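Local coordinates for protein restriction endonuclease S subunits (Thermoanaerobacter tengcongensis, PDB 3OKG) that probably binds DNA as the specificity subunit that joins modification subunits in a type I methyltransferase of a restriction system, at residues G32-P37 against T167-P172; Q243-S248 against I275-P280; G287-S292 against F325-Y330. All blocks are in the same frame, centred on the assembly; numbering follows the deposited sequence.

Interaction 1 (G32-P37 against T167-P172); sequences GEVCLP and TLIPLP
The bond from Cys35 N to Gly32 O, 3.1 Å long, closes the turn in which Val34 sits, and that turn holds the valine up to Ile169 and Leu171 on the facing strand. No hydrogen bond crosses between the two segments themselves; what joins them is a pair of methyl contacts, one for each branch of Val34. Val34 CG2 meets Ile169 CD1 at 4.0 Å, the two side chains reaching toward each other tip to tip. Val34 CG1 lies 3.9 Å from Leu171 CD2, but here the side chains slide past one another in opposite directions.

The pairing follows from alternation along an extended chain. Strand 168-171 runs antiparallel to strand 27-30 within the family's target recognition domain, and Ile169 and Leu171 both send their CB toward the turn. The loop that leaves strand 27-30 thus comes back beside its own sheet partner and sets one valine against two strand residues. In Ile169, CG1 stands between the backbone N and the carbonyl carbon (chi1 60°), and with chi2 at 155° the chain stays extended, carrying CD1 out to the valine. Leu171 instead has CG opposite its backbone N (chi1 -170°). Leu171 CD1 comes to 4.2 Å from Ile169 CD1, giving the two strand residues a joint apolar surface.

Phe127 touches Val34 from a nearby loop, while Leu133 and Leu136 of helix 130-137 and Ile142 of helix 140-143 pack on Ile169. Backbone bonds from Val34 to Asn124 and from Ile169 to Val29 tie both sides to their neighbours.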
ATOM      1  N   GLY A  32      18.701   9.667  29.357  1.00 22.02           N
ATOM      2  CA  GLY A  32      19.695   9.068  30.241  1.00 17.62           C
ATOM      3  C   GLY A  32      19.412   9.283  31.726  1.00 22.69           C
ATOM      4  O   GLY A  32      19.815   8.485  32.571  1.00 22.27           O
ATOM      5  N   GLU A  33      18.706  10.360  32.051  1.00 22.58           N
ATOM      6  CA  GLU A  33      18.420  10.677  33.441  1.00 19.41           C
ATOM      7  C   GLU A  33      17.487   9.658  34.070  1.00 24.60           C
ATOM      8  O   GLU A  33      17.442   9.527  35.279  1.00 20.38           O
ATOM      9  CB  GLU A  33      17.775  12.072  33.555  1.00 22.17           C
ATOM     10  CG  GLU A  33      18.679  13.248  33.166  1.00 18.47           C
ATOM     11  CD  GLU A  33      17.997  14.583  33.503  1.00 25.90           C
ATOM     12  OE1 GLU A  33      17.917  14.919  34.690  1.00 23.29           O
ATOM     13  OE2 GLU A  33      17.480  15.243  32.592  1.00 25.57           O
ATOM     14  N   VAL A  34      16.701   8.968  33.250  1.00 19.98           N
ATOM     15  CA  VAL A  34      15.811   7.931  33.781  1.00 20.57           C
ATOM     16  C   VAL A  34      16.266   6.523  33.340  1.00 18.29           C
ATOM     17  O   VAL A  34      15.489   5.580  33.356  1.00 22.35           O
ATOM     18  CB  VAL A  34      14.328   8.221  33.422  1.00 20.13           C
ATOM     19  CG1 VAL A  34      13.925   9.578  33.950  1.00 20.83           C
ATOM     20  CG2 VAL A  34      14.112   8.157  31.903  1.00 19.80           C
ATOM     21  N   CYS A  35      17.553   6.379  33.021  1.00 17.39           N
ATOM     22  CA  CYS A  35      18.122   5.077  32.684  1.00 19.02           C
ATOM     23  C   CYS A  35      19.124   4.614  33.737  1.00 27.62           C
ATOM     24  O   CYS A  35      19.649   5.423  34.507  1.00 24.30           O
ATOM     25  CB  CYS A  35      18.854   5.148  31.336  1.00 22.27           C
ATOM     26  SG  CYS A  35      17.740   5.369  29.923  1.00 23.51           S
ATOM     27  N   LEU A  36      19.396   3.311  33.743  1.00 22.15           N
ATOM     28  CA  LEU A  36      20.386   2.713  34.632  1.00 18.83           C
ATOM     29  C   LEU A  36      21.616   2.251  33.855  1.00 23.33           C
ATOM     30  O   LEU A  36      21.553   2.046  32.642  1.00 24.21           O
ATOM     31  CB  LEU A  36      19.771   1.503  35.351  1.00 21.30           C
ATOM     32  CG  LEU A  36      18.496   1.725  36.184  1.00 27.99           C
ATOM     33  CD1 LEU A  36      17.953   0.377  36.680  1.00 30.31           C
ATOM     34  CD2 LEU A  36      18.774   2.660  37.350  1.00 25.13           C
ATOM     35  N   PRO A  37      22.730   2.016  34.563  1.00 24.96           N
ATOM     36  CA  PRO A  37      23.912   1.505  33.872  1.00 23.47           C
ATOM     37  C   PRO A  37      23.651   0.088  33.340  1.00 21.99           C
ATOM     38  O   PRO A  37      22.782  -0.636  33.839  1.00 21.82           O
ATOM     39  CB  PRO A  37      24.983   1.484  34.968  1.00 29.60           C
ATOM     40  CG  PRO A  37      24.452   2.357  36.058  1.00 32.49           C
ATOM     41  CD  PRO A  37      22.971   2.218  36.000  1.00 30.18           C
ATOM     42  N   THR A 167      19.051  12.660  24.340  1.00 19.26           N
ATOM     43  CA  THR A 167      17.846  13.235  23.754  1.00 16.55           C
ATOM     44  C   THR A 167      16.889  13.643  24.863  1.00 21.93           C
ATOM     45  O   THR A 167      16.891  13.037  25.930  1.00 20.79           O
ATOM     46  CB  THR A 167      17.139  12.272  22.731  1.00 21.07           C
ATOM     47  OG1 THR A 167      16.694  11.084  23.399  1.00 20.31           O
ATOM     48  CG2 THR A 167      18.069  11.918  21.539  1.00 17.12           C
ATOM     49  N   LEU A 168      16.078  14.673  24.613  1.00 18.65           N
ATOM     50  CA  LEU A 168      15.063  15.109  25.569  1.00 18.83           C
ATOM     51  C   LEU A 168      13.765  14.337  25.414  1.00 21.62           C
ATOM     52  O   LEU A 168      13.329  14.106  24.295  1.00 19.74           O
ATOM     53  CB  LEU A 168      14.725  16.596  25.341  1.00 21.74           C
ATOM     54  CG  LEU A 168      15.826  17.581  25.696  1.00 24.80           C
ATOM     55  CD1 LEU A 168      15.317  19.057  25.530  1.00 22.76           C
ATOM     56  CD2 LEU A 168      16.296  17.317  27.119  1.00 27.88           C
ATOM     57  N   ILE A 169      13.120  14.006  26.535  1.00 21.04           N
ATOM     58  CA  ILE A 169      11.855  13.285  26.513  1.00 20.95           C
ATOM     59  C   ILE A 169      10.872  13.903  27.517  1.00 18.53           C
ATOM     60  O   ILE A 169      11.284  14.365  28.562  1.00 19.10           O
ATOM     61  CB  ILE A 169      12.057  11.776  26.889  1.00 18.60           C
ATOM     62  CG1 ILE A 169      12.644  11.616  28.297  1.00 19.23           C
ATOM     63  CG2 ILE A 169      12.919  11.068  25.816  1.00 20.30           C
ATOM     64  CD1 ILE A 169      12.308  10.215  28.995  1.00 21.03           C
ATOM     65  N   PRO A 170       9.571  13.897  27.186  1.00 16.49           N
ATOM     66  CA  PRO A 170       8.547  14.352  28.114  1.00 22.02           C
ATOM     67  C   PRO A 170       8.268  13.226  29.099  1.00 22.81           C
ATOM     68  O   PRO A 170       8.108  12.065  28.691  1.00 19.72           O
ATOM     69  CB  PRO A 170       7.318  14.538  27.221  1.00 20.41           C
ATOM     70  CG  PRO A 170       7.557  13.732  26.021  1.00 22.96           C
ATOM     71  CD  PRO A 170       8.976  13.241  26.019  1.00 19.38           C
ATOM     72  N   LEU A 171       8.197  13.557  30.377  1.00 17.02           N
ATOM     73  CA  LEU A 171       8.051  12.527  31.397  1.00 16.24           C
ATOM     74  C   LEU A 171       6.853  12.754  32.323  1.00 18.70           C
ATOM     75  O   LEU A 171       6.954  13.523  33.273  1.00 24.10           O
ATOM     76  CB  LEU A 171       9.336  12.461  32.205  1.00 15.82           C
ATOM     77  CG  LEU A 171       9.442  11.261  33.163  1.00 26.07           C
ATOM     78  CD1 LEU A 171       9.790  10.028  32.384  1.00 24.47           C
ATOM     79  CD2 LEU A 171      10.524  11.529  34.200  1.00 25.07           C
ATOM     80  N   PRO A 172       5.728  12.095  32.040  1.00 19.91           N
ATOM     81  CA  PRO A 172       4.590  12.130  32.968  1.00 20.41           C
ATOM     82  C   PRO A 172       4.922  11.381  34.251  1.00 22.08           C
ATOM     83  O   PRO A 172       5.935  10.669  34.300  1.00 20.78           O
ATOM     84  CB  PRO A 172       3.510  11.338  32.239  1.00 23.20           C
ATOM     85  CG  PRO A 172       4.044  11.120  30.804  1.00 24.14           C
ATOM     86  CD  PRO A 172       5.520  11.121  30.957  1.00 17.30           C
TER

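Interaction 2 (Q243-S248 against I275-P280); sequences QSPPSS and IWCSAP
Cys277 brings its sulfur against the ring of Pro245, and this pair is the main part of the contact, with Ala279 at its edge. Cys277 SG lies 3.5 Å from Pro245 CG and 3.6 Å from Pro245 CB, almost equally far from the two ends of one ring bond, a snug fit of sulfur on carbon. The thiol reaches this place because SG points opposite the backbone N of its own residue (chi1 169°), extending from the strand toward loop 243-248. The proline has little freedom of its own: its closed ring, puckered C-gamma exo, presents CB and CG to the sulfur.

The sulfur also has a polar task. Ala279 N donates to Cys277 SG over 3.3 Å with an N-H...S angle of 150°, so one sulfur meets a backbone N-H and the proline ring, and the bond bridges the bend just after the strand. Ala279 itself comes near the proline more loosely, Ala279 O being 4.4 Å from Pro245 CB. An alanine at Cys277 takes the sulfur away, which would probably leave the N-H of Ala279 without this acceptor and open a gap beside the ring of Pro245.

Around this point the short strand 276-277 runs between strands 250-251 and 257-260, antiparallel to both. Tyr250 and Phe259 of those strands touch Pro245, and Phe259 packs on Cys277 as well, so loop 243-248 sits against strands 250-251, 276-277 and 257-260 of the mixed sheet.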
ATOM      1  N   GLN A 243      -6.698   0.070 -39.167  1.00 46.28           N
ATOM      2  CA  GLN A 243      -5.696  -0.197 -40.200  1.00 49.51           C
ATOM      3  C   GLN A 243      -4.466   0.671 -40.001  1.00 44.20           C
ATOM      4  O   GLN A 243      -4.585   1.817 -39.583  1.00 41.96           O
ATOM      5  CB  GLN A 243      -6.233   0.146 -41.584  1.00 47.18           C
ATOM      6  CG  GLN A 243      -7.389  -0.680 -42.106  1.00 61.14           C
ATOM      7  CD  GLN A 243      -7.731  -0.261 -43.518  1.00 64.67           C
ATOM      8  OE1 GLN A 243      -8.780   0.332 -43.773  1.00 66.72           O
ATOM      9  NE2 GLN A 243      -6.812  -0.520 -44.443  1.00 69.79           N
ATOM     10  N   SER A 244      -3.304   0.130 -40.348  1.00 52.92           N
ATOM     11  CA  SER A 244      -2.067   0.907 -40.363  1.00 66.32           C
ATOM     12  C   SER A 244      -2.031   1.825 -41.579  1.00 51.20           C
ATOM     13  O   SER A 244      -2.042   1.353 -42.718  1.00 54.59           O
ATOM     14  CB  SER A 244      -0.848  -0.021 -40.372  1.00 49.54           C
ATOM     15  OG  SER A 244      -0.909  -0.936 -41.450  1.00 78.51           O
ATOM     16  N   PRO A 245      -2.002   3.144 -41.340  1.00 47.58           N
ATOM     17  CA  PRO A 245      -1.896   4.125 -42.424  1.00 47.32           C
ATOM     18  C   PRO A 245      -0.505   4.011 -43.039  1.00 57.36           C
ATOM     19  O   PRO A 245       0.346   3.305 -42.487  1.00 53.47           O
ATOM     20  CB  PRO A 245      -2.013   5.476 -41.699  1.00 56.52           C
ATOM     21  CG  PRO A 245      -2.334   5.157 -40.257  1.00 60.20           C
ATOM     22  CD  PRO A 245      -1.875   3.765 -40.012  1.00 50.64           C
ATOM     23  N   PRO A 246      -0.267   4.694 -44.167  1.00 59.05           N
ATOM     24  CA  PRO A 246       1.101   4.691 -44.691  1.00 65.12           C
ATOM     25  C   PRO A 246       2.032   5.311 -43.658  1.00 57.82           C
ATOM     26  O   PRO A 246       1.760   6.414 -43.169  1.00 48.68           O
ATOM     27  CB  PRO A 246       1.010   5.594 -45.926  1.00 62.55           C
ATOM     28  CG  PRO A 246      -0.444   5.631 -46.284  1.00 67.77           C
ATOM     29  CD  PRO A 246      -1.183   5.501 -44.990  1.00 73.50           C
ATOM     30  N   SER A 247       3.117   4.603 -43.360  1.00 66.44           N
ATOM     31  CA  SER A 247       4.199   5.154 -42.572  1.00 74.35           C
ATOM     32  C   SER A 247       4.412   6.511 -43.214  1.00 68.56           C
ATOM     33  O   SER A 247       3.994   6.744 -44.348  1.00 89.94           O
ATOM     34  CB  SER A 247       5.385   4.192 -42.535  1.00 75.09           C
ATOM     35  OG  SER A 247       5.999   4.186 -41.257  1.00 68.66           O
ATOM     36  N   SER A 248       5.049   7.409 -42.480  1.00 56.13           N
ATOM     37  CA  SER A 248       5.228   8.782 -42.954  1.00 52.63           C
ATOM     38  C   SER A 248       3.997   9.705 -42.962  1.00 51.63           C
ATOM     39  O   SER A 248       4.019  10.751 -43.609  1.00 49.19           O
ATOM     40  CB  SER A 248       5.838   8.722 -44.357  1.00 58.44           C
ATOM     41  OG  SER A 248       4.832   8.603 -45.346  1.00 70.74           O
ATOM     42  N   ILE A 275       0.884  10.540 -30.623  1.00 51.54           N
ATOM     43  CA  ILE A 275       1.302  10.753 -32.007  1.00 51.45           C
ATOM     44  C   ILE A 275       0.068  10.881 -32.905  1.00 70.61           C
ATOM     45  O   ILE A 275      -0.962  10.240 -32.663  1.00 53.51           O
ATOM     46  CB  ILE A 275       2.214   9.599 -32.485  1.00 66.87           C
ATOM     47  CG1 ILE A 275       2.922   9.937 -33.799  1.00 61.84           C
ATOM     48  CG2 ILE A 275       1.438   8.309 -32.631  1.00 49.76           C
ATOM     49  CD1 ILE A 275       3.822   8.810 -34.270  1.00 45.92           C
ATOM     50  N   TRP A 276       0.168  11.731 -33.923  1.00 47.91           N
ATOM     51  CA  TRP A 276      -0.940  11.986 -34.837  1.00 44.65           C
ATOM     52  C   TRP A 276      -0.758  11.272 -36.174  1.00 59.62           C
ATOM     53  O   TRP A 276       0.340  10.818 -36.502  1.00 45.11           O
ATOM     54  CB  TRP A 276      -1.068  13.475 -35.107  1.00 53.63           C
ATOM     55  CG  TRP A 276      -1.947  14.211 -34.183  1.00 45.24           C
ATOM     56  CD1 TRP A 276      -3.051  14.946 -34.517  1.00 57.29           C
ATOM     57  CD2 TRP A 276      -1.803  14.321 -32.761  1.00 40.49           C
ATOM     58  NE1 TRP A 276      -3.608  15.502 -33.387  1.00 54.82           N
ATOM     59  CE2 TRP A 276      -2.859  15.135 -32.298  1.00 58.79           C
ATOM     60  CE3 TRP A 276      -0.888  13.806 -31.836  1.00 48.80           C
ATOM     61  CZ2 TRP A 276      -3.025  15.446 -30.952  1.00 49.58           C
ATOM     62  CZ3 TRP A 276      -1.052  14.118 -30.501  1.00 61.53           C
ATOM     63  CH2 TRP A 276      -2.112  14.931 -30.070  1.00 54.92           C
ATOM     64  N   CYS A 277      -1.841  11.187 -36.945  1.00 53.66           N
ATOM     65  CA  CYS A 277      -1.786  10.664 -38.313  1.00 47.57           C
ATOM     66  C   CYS A 277      -2.506  11.619 -39.246  1.00 52.16           C
ATOM     67  O   CYS A 277      -3.706  11.849 -39.106  1.00 49.32           O
ATOM     68  CB  CYS A 277      -2.400   9.267 -38.413  1.00 55.23           C
ATOM     69  SG  CYS A 277      -2.658   8.681 -40.135  1.00 43.74           S
ATOM     70  N   SER A 278      -1.767  12.186 -40.197  1.00 51.53           N
ATOM     71  CA  SER A 278      -2.315  13.189 -41.103  1.00 45.20           C
ATOM     72  C   SER A 278      -3.271  12.567 -42.140  1.00 53.65           C
ATOM     73  O   SER A 278      -3.873  13.277 -42.949  1.00 41.89           O
ATOM     74  CB  SER A 278      -1.170  13.906 -41.828  1.00 40.99           C
ATOM     75  OG  SER A 278      -0.403  12.956 -42.551  1.00 46.56           O
ATOM     76  N   ALA A 279      -3.404  11.242 -42.116  1.00 41.32           N
ATOM     77  CA  ALA A 279      -4.247  10.547 -43.091  1.00 63.19           C
ATOM     78  C   ALA A 279      -5.198   9.553 -42.428  1.00 44.51           C
ATOM     79  O   ALA A 279      -5.134   8.361 -42.715  1.00 38.61           O
ATOM     80  CB  ALA A 279      -3.383   9.828 -44.134  1.00 43.60           C
ATOM     81  N   PRO A 280      -6.088  10.050 -41.557  1.00 43.66           N
ATOM     82  CA  PRO A 280      -6.993   9.228 -40.741  1.00 43.39           C
ATOM     83  C   PRO A 280      -7.801   8.235 -41.573  1.00 40.71           C
ATOM     84  O   PRO A 280      -8.672   8.649 -42.334  1.00 49.38           O
ATOM     85  CB  PRO A 280      -7.950  10.258 -40.135  1.00 53.22           C
ATOM     86  CG  PRO A 280      -7.240  11.554 -40.215  1.00 58.56           C
ATOM     87  CD  PRO A 280      -6.366  11.489 -41.416  1.00 45.13           C
TER

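Interaction 3 (G287-S292 against F325-Y330); sequences GDVLIS and FWLLYY
A helix laid against a beta sheet is the element at work where Val289, on an inner strand of a four-stranded antiparallel sheet, packs on Leu327 and Leu328 of helix 324-333. Val289 CA lies 7.1 Å from Leu328 CA. The beta-branched valine divides its two methyls between the two leucines: Val289 CG2 approaches Leu327 CD2 at 4.0 Å, and Val289 CG1 approaches Leu328 CD1, also at 4.0 Å. In both pairs the side chains meet at a slant. Each leucine extends with CG opposite its backbone N (chi1 178° in Leu327), which brings one delta methyl to the strand; for Leu328, whose CB does not itself face the sheet, this extension is what makes the touch possible.

Strand 300-302 widens the surface, with Thr300 touching both Val289 and Leu328. On another side of the helix Trp326 meets Ile371 of helix 365-388, which places helix 324-333 between the sheet and the long helix of the predicted coiled coil.

Because methyl groups alone meet here, without a hydrogen bond or charge across the segments, the joint rests on shape and exclusion of water and sets no directional bond between strand and helix.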
ATOM      1  N   GLY A 287     -17.104   8.313 -27.197  1.00 50.85           N
ATOM      2  CA  GLY A 287     -18.125   7.328 -26.919  1.00 49.56           C
ATOM      3  C   GLY A 287     -17.619   5.953 -27.286  1.00 59.52           C
ATOM      4  O   GLY A 287     -17.460   5.098 -26.419  1.00 55.81           O
ATOM      5  N   ASP A 288     -17.333   5.746 -28.568  1.00 38.65           N
ATOM      6  CA  ASP A 288     -16.965   4.422 -29.054  1.00 36.88           C
ATOM      7  C   ASP A 288     -16.030   3.670 -28.133  1.00 30.46           C
ATOM      8  O   ASP A 288     -15.112   4.241 -27.534  1.00 38.26           O
ATOM      9  CB  ASP A 288     -16.255   4.480 -30.406  1.00 28.78           C
ATOM     10  CG  ASP A 288     -17.013   5.289 -31.430  1.00 47.91           C
ATOM     11  OD1 ASP A 288     -18.202   5.587 -31.202  1.00 37.40           O
ATOM     12  OD2 ASP A 288     -16.406   5.645 -32.463  1.00 39.16           O
ATOM     13  N   VAL A 289     -16.268   2.370 -28.038  1.00 28.82           N
ATOM     14  CA  VAL A 289     -15.450   1.489 -27.242  1.00 30.92           C
ATOM     15  C   VAL A 289     -14.319   0.993 -28.107  1.00 29.96           C
ATOM     16  O   VAL A 289     -14.532   0.664 -29.276  1.00 31.58           O
ATOM     17  CB  VAL A 289     -16.313   0.297 -26.724  1.00 28.14           C
ATOM     18  CG1 VAL A 289     -15.442  -0.748 -26.033  1.00 25.74           C
ATOM     19  CG2 VAL A 289     -17.404   0.818 -25.764  1.00 22.71           C
ATOM     20  N   LEU A 290     -13.109   0.963 -27.560  1.00 31.96           N
ATOM     21  CA  LEU A 290     -11.959   0.456 -28.299  1.00 28.87           C
ATOM     22  C   LEU A 290     -11.633  -0.911 -27.742  1.00 30.09           C
ATOM     23  O   LEU A 290     -11.716  -1.129 -26.533  1.00 35.00           O
ATOM     24  CB  LEU A 290     -10.737   1.394 -28.156  1.00 31.92           C
ATOM     25  CG  LEU A 290     -10.940   2.871 -28.511  1.00 33.41           C
ATOM     26  CD1 LEU A 290      -9.738   3.705 -28.100  1.00 37.77           C
ATOM     27  CD2 LEU A 290     -11.223   3.055 -30.003  1.00 40.21           C
ATOM     28  N   ILE A 291     -11.252  -1.837 -28.605  1.00 30.12           N
ATOM     29  CA  ILE A 291     -10.944  -3.183 -28.136  1.00 30.78           C
ATOM     30  C   ILE A 291      -9.705  -3.705 -28.849  1.00 38.72           C
ATOM     31  O   ILE A 291      -9.506  -3.420 -30.023  1.00 35.61           O
ATOM     32  CB  ILE A 291     -12.139  -4.130 -28.337  1.00 30.59           C
ATOM     33  CG1 ILE A 291     -11.873  -5.490 -27.695  1.00 32.92           C
ATOM     34  CG2 ILE A 291     -12.482  -4.261 -29.818  1.00 33.84           C
ATOM     35  CD1 ILE A 291     -13.139  -6.273 -27.411  1.00 34.60           C
ATOM     36  N   SER A 292      -8.863  -4.442 -28.128  1.00 41.02           N
ATOM     37  CA  SER A 292      -7.627  -4.959 -28.697  1.00 33.74           C
ATOM     38  C   SER A 292      -7.935  -6.207 -29.494  1.00 44.57           C
ATOM     39  O   SER A 292      -8.567  -7.118 -28.989  1.00 40.75           O
ATOM     40  CB  SER A 292      -6.620  -5.289 -27.598  1.00 56.93           C
ATOM     41  OG  SER A 292      -5.494  -5.965 -28.133  1.00 62.37           O
ATOM     42  N   PHE A 325     -22.108   1.969 -21.933  1.00 20.09           N
ATOM     43  CA  PHE A 325     -21.631   1.318 -20.718  1.00 26.58           C
ATOM     44  C   PHE A 325     -22.168  -0.091 -20.488  1.00 25.17           C
ATOM     45  O   PHE A 325     -21.528  -0.890 -19.793  1.00 23.14           O
ATOM     46  CB  PHE A 325     -21.829   2.241 -19.523  1.00 28.80           C
ATOM     47  CG  PHE A 325     -20.902   3.434 -19.569  1.00 26.01           C
ATOM     48  CD1 PHE A 325     -19.530   3.238 -19.609  1.00 36.94           C
ATOM     49  CD2 PHE A 325     -21.394   4.726 -19.611  1.00 39.50           C
ATOM     50  CE1 PHE A 325     -18.647   4.329 -19.667  1.00 38.17           C
ATOM     51  CE2 PHE A 325     -20.530   5.814 -19.669  1.00 39.85           C
ATOM     52  CZ  PHE A 325     -19.153   5.608 -19.706  1.00 42.01           C
ATOM     53  N   TRP A 326     -23.306  -0.412 -21.105  1.00 22.83           N
ATOM     54  CA  TRP A 326     -23.796  -1.819 -21.094  1.00 23.08           C
ATOM     55  C   TRP A 326     -22.810  -2.686 -21.868  1.00 23.24           C
ATOM     56  O   TRP A 326     -22.370  -3.751 -21.401  1.00 22.81           O
ATOM     57  CB  TRP A 326     -25.196  -1.902 -21.725  1.00 25.68           C
ATOM     58  CG  TRP A 326     -25.827  -3.282 -21.723  1.00 21.41           C
ATOM     59  CD1 TRP A 326     -26.022  -4.107 -22.818  1.00 26.91           C
ATOM     60  CD2 TRP A 326     -26.365  -3.987 -20.593  1.00 21.53           C
ATOM     61  NE1 TRP A 326     -26.653  -5.276 -22.430  1.00 23.65           N
ATOM     62  CE2 TRP A 326     -26.888  -5.222 -21.072  1.00 24.70           C
ATOM     63  CE3 TRP A 326     -26.494  -3.682 -19.227  1.00 20.43           C
ATOM     64  CZ2 TRP A 326     -27.478  -6.161 -20.229  1.00 24.54           C
ATOM     65  CZ3 TRP A 326     -27.092  -4.623 -18.387  1.00 24.01           C
ATOM     66  CH2 TRP A 326     -27.580  -5.844 -18.892  1.00 28.73           C
ATOM     67  N   LEU A 327     -22.455  -2.207 -23.060  1.00 19.94           N
ATOM     68  CA  LEU A 327     -21.458  -2.862 -23.900  1.00 21.00           C
ATOM     69  C   LEU A 327     -20.127  -3.041 -23.165  1.00 25.60           C
ATOM     70  O   LEU A 327     -19.538  -4.120 -23.168  1.00 22.40           O
ATOM     71  CB  LEU A 327     -21.216  -2.031 -25.167  1.00 22.37           C
ATOM     72  CG  LEU A 327     -20.154  -2.578 -26.123  1.00 27.64           C
ATOM     73  CD1 LEU A 327     -20.466  -4.026 -26.490  1.00 25.40           C
ATOM     74  CD2 LEU A 327     -20.059  -1.712 -27.375  1.00 21.66           C
ATOM     75  N   LEU A 328     -19.655  -1.968 -22.535  1.00 26.19           N
ATOM     76  CA  LEU A 328     -18.382  -2.003 -21.829  1.00 28.15           C
ATOM     77  C   LEU A 328     -18.356  -3.045 -20.710  1.00 28.33           C
ATOM     78  O   LEU A 328     -17.393  -3.810 -20.584  1.00 25.50           O
ATOM     79  CB  LEU A 328     -18.065  -0.619 -21.245  1.00 26.30           C
ATOM     80  CG  LEU A 328     -16.599  -0.406 -20.877  1.00 33.39           C
ATOM     81  CD1 LEU A 328     -15.743  -0.653 -22.095  1.00 29.74           C
ATOM     82  CD2 LEU A 328     -16.357   1.022 -20.340  1.00 39.04           C
ATOM     83  N   TYR A 329     -19.379  -3.056 -19.867  1.00 21.16           N
ATOM     84  CA  TYR A 329     -19.444  -4.071 -18.815  1.00 24.86           C
ATOM     85  C   TYR A 329     -19.441  -5.481 -19.388  1.00 33.53           C
ATOM     86  O   TYR A 329     -18.818  -6.389 -18.838  1.00 21.76           O
ATOM     87  CB  TYR A 329     -20.687  -3.895 -17.963  1.00 24.86           C
ATOM     88  CG  TYR A 329     -20.468  -2.959 -16.801  1.00 33.13           C
ATOM     89  CD1 TYR A 329     -21.176  -1.768 -16.707  1.00 21.35           C
ATOM     90  CD2 TYR A 329     -19.535  -3.263 -15.808  1.00 24.19           C
ATOM     91  CE1 TYR A 329     -20.980  -0.894 -15.642  1.00 23.30           C
ATOM     92  CE2 TYR A 329     -19.320  -2.391 -14.740  1.00 24.32           C
ATOM     93  CZ  TYR A 329     -20.039  -1.214 -14.675  1.00 33.30           C
ATOM     94  OH  TYR A 329     -19.838  -0.354 -13.628  1.00 30.81           O
ATOM     95  N   TYR A 330     -20.157  -5.666 -20.494  1.00 23.22           N
ATOM     96  CA  TYR A 330     -20.264  -7.007 -21.091  1.00 22.39           C
ATOM     97  C   TYR A 330     -18.907  -7.465 -21.604  1.00 23.81           C
ATOM     98  O   TYR A 330     -18.476  -8.575 -21.318  1.00 25.78           O
ATOM     99  CB  TYR A 330     -21.265  -6.987 -22.240  1.00 23.77           C
ATOM    100  CG  TYR A 330     -21.629  -8.368 -22.758  1.00 23.18           C
ATOM    101  CD1 TYR A 330     -22.162  -9.323 -21.917  1.00 26.94           C
ATOM    102  CD2 TYR A 330     -21.455  -8.694 -24.106  1.00 26.28           C
ATOM    103  CE1 TYR A 330     -22.506 -10.588 -22.391  1.00 25.96           C
ATOM    104  CE2 TYR A 330     -21.793  -9.947 -24.585  1.00 24.36           C
ATOM    105  CZ  TYR A 330     -22.320 -10.879 -23.738  1.00 25.50           C
ATOM    106  OH  TYR A 330     -22.668 -12.126 -24.196  1.00 28.20           O
TER

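All three contacts are apolar, largely buried and without a hydrogen bond across their segments. Interaction 1 belongs to the first DNA specificity domain; interactions 2 and 3 share the second, with centres about 24 Å apart, whereas the centre of interaction 1 is about 73 and 65 Å from theirs. Interactions 1 and 3 each set a valine against two larger aliphatic residues, one methyl to each, from loop to strand and from strand to helix; in interaction 3 Leu328 is partly exposed. Interaction 2 instead pairs Pro245 and Cys277, both buried, with Ala279 partly exposed and exposed residues of loop 243-248 beside them. Strand 237-241, in the sheet of interaction 3, leads into that loop.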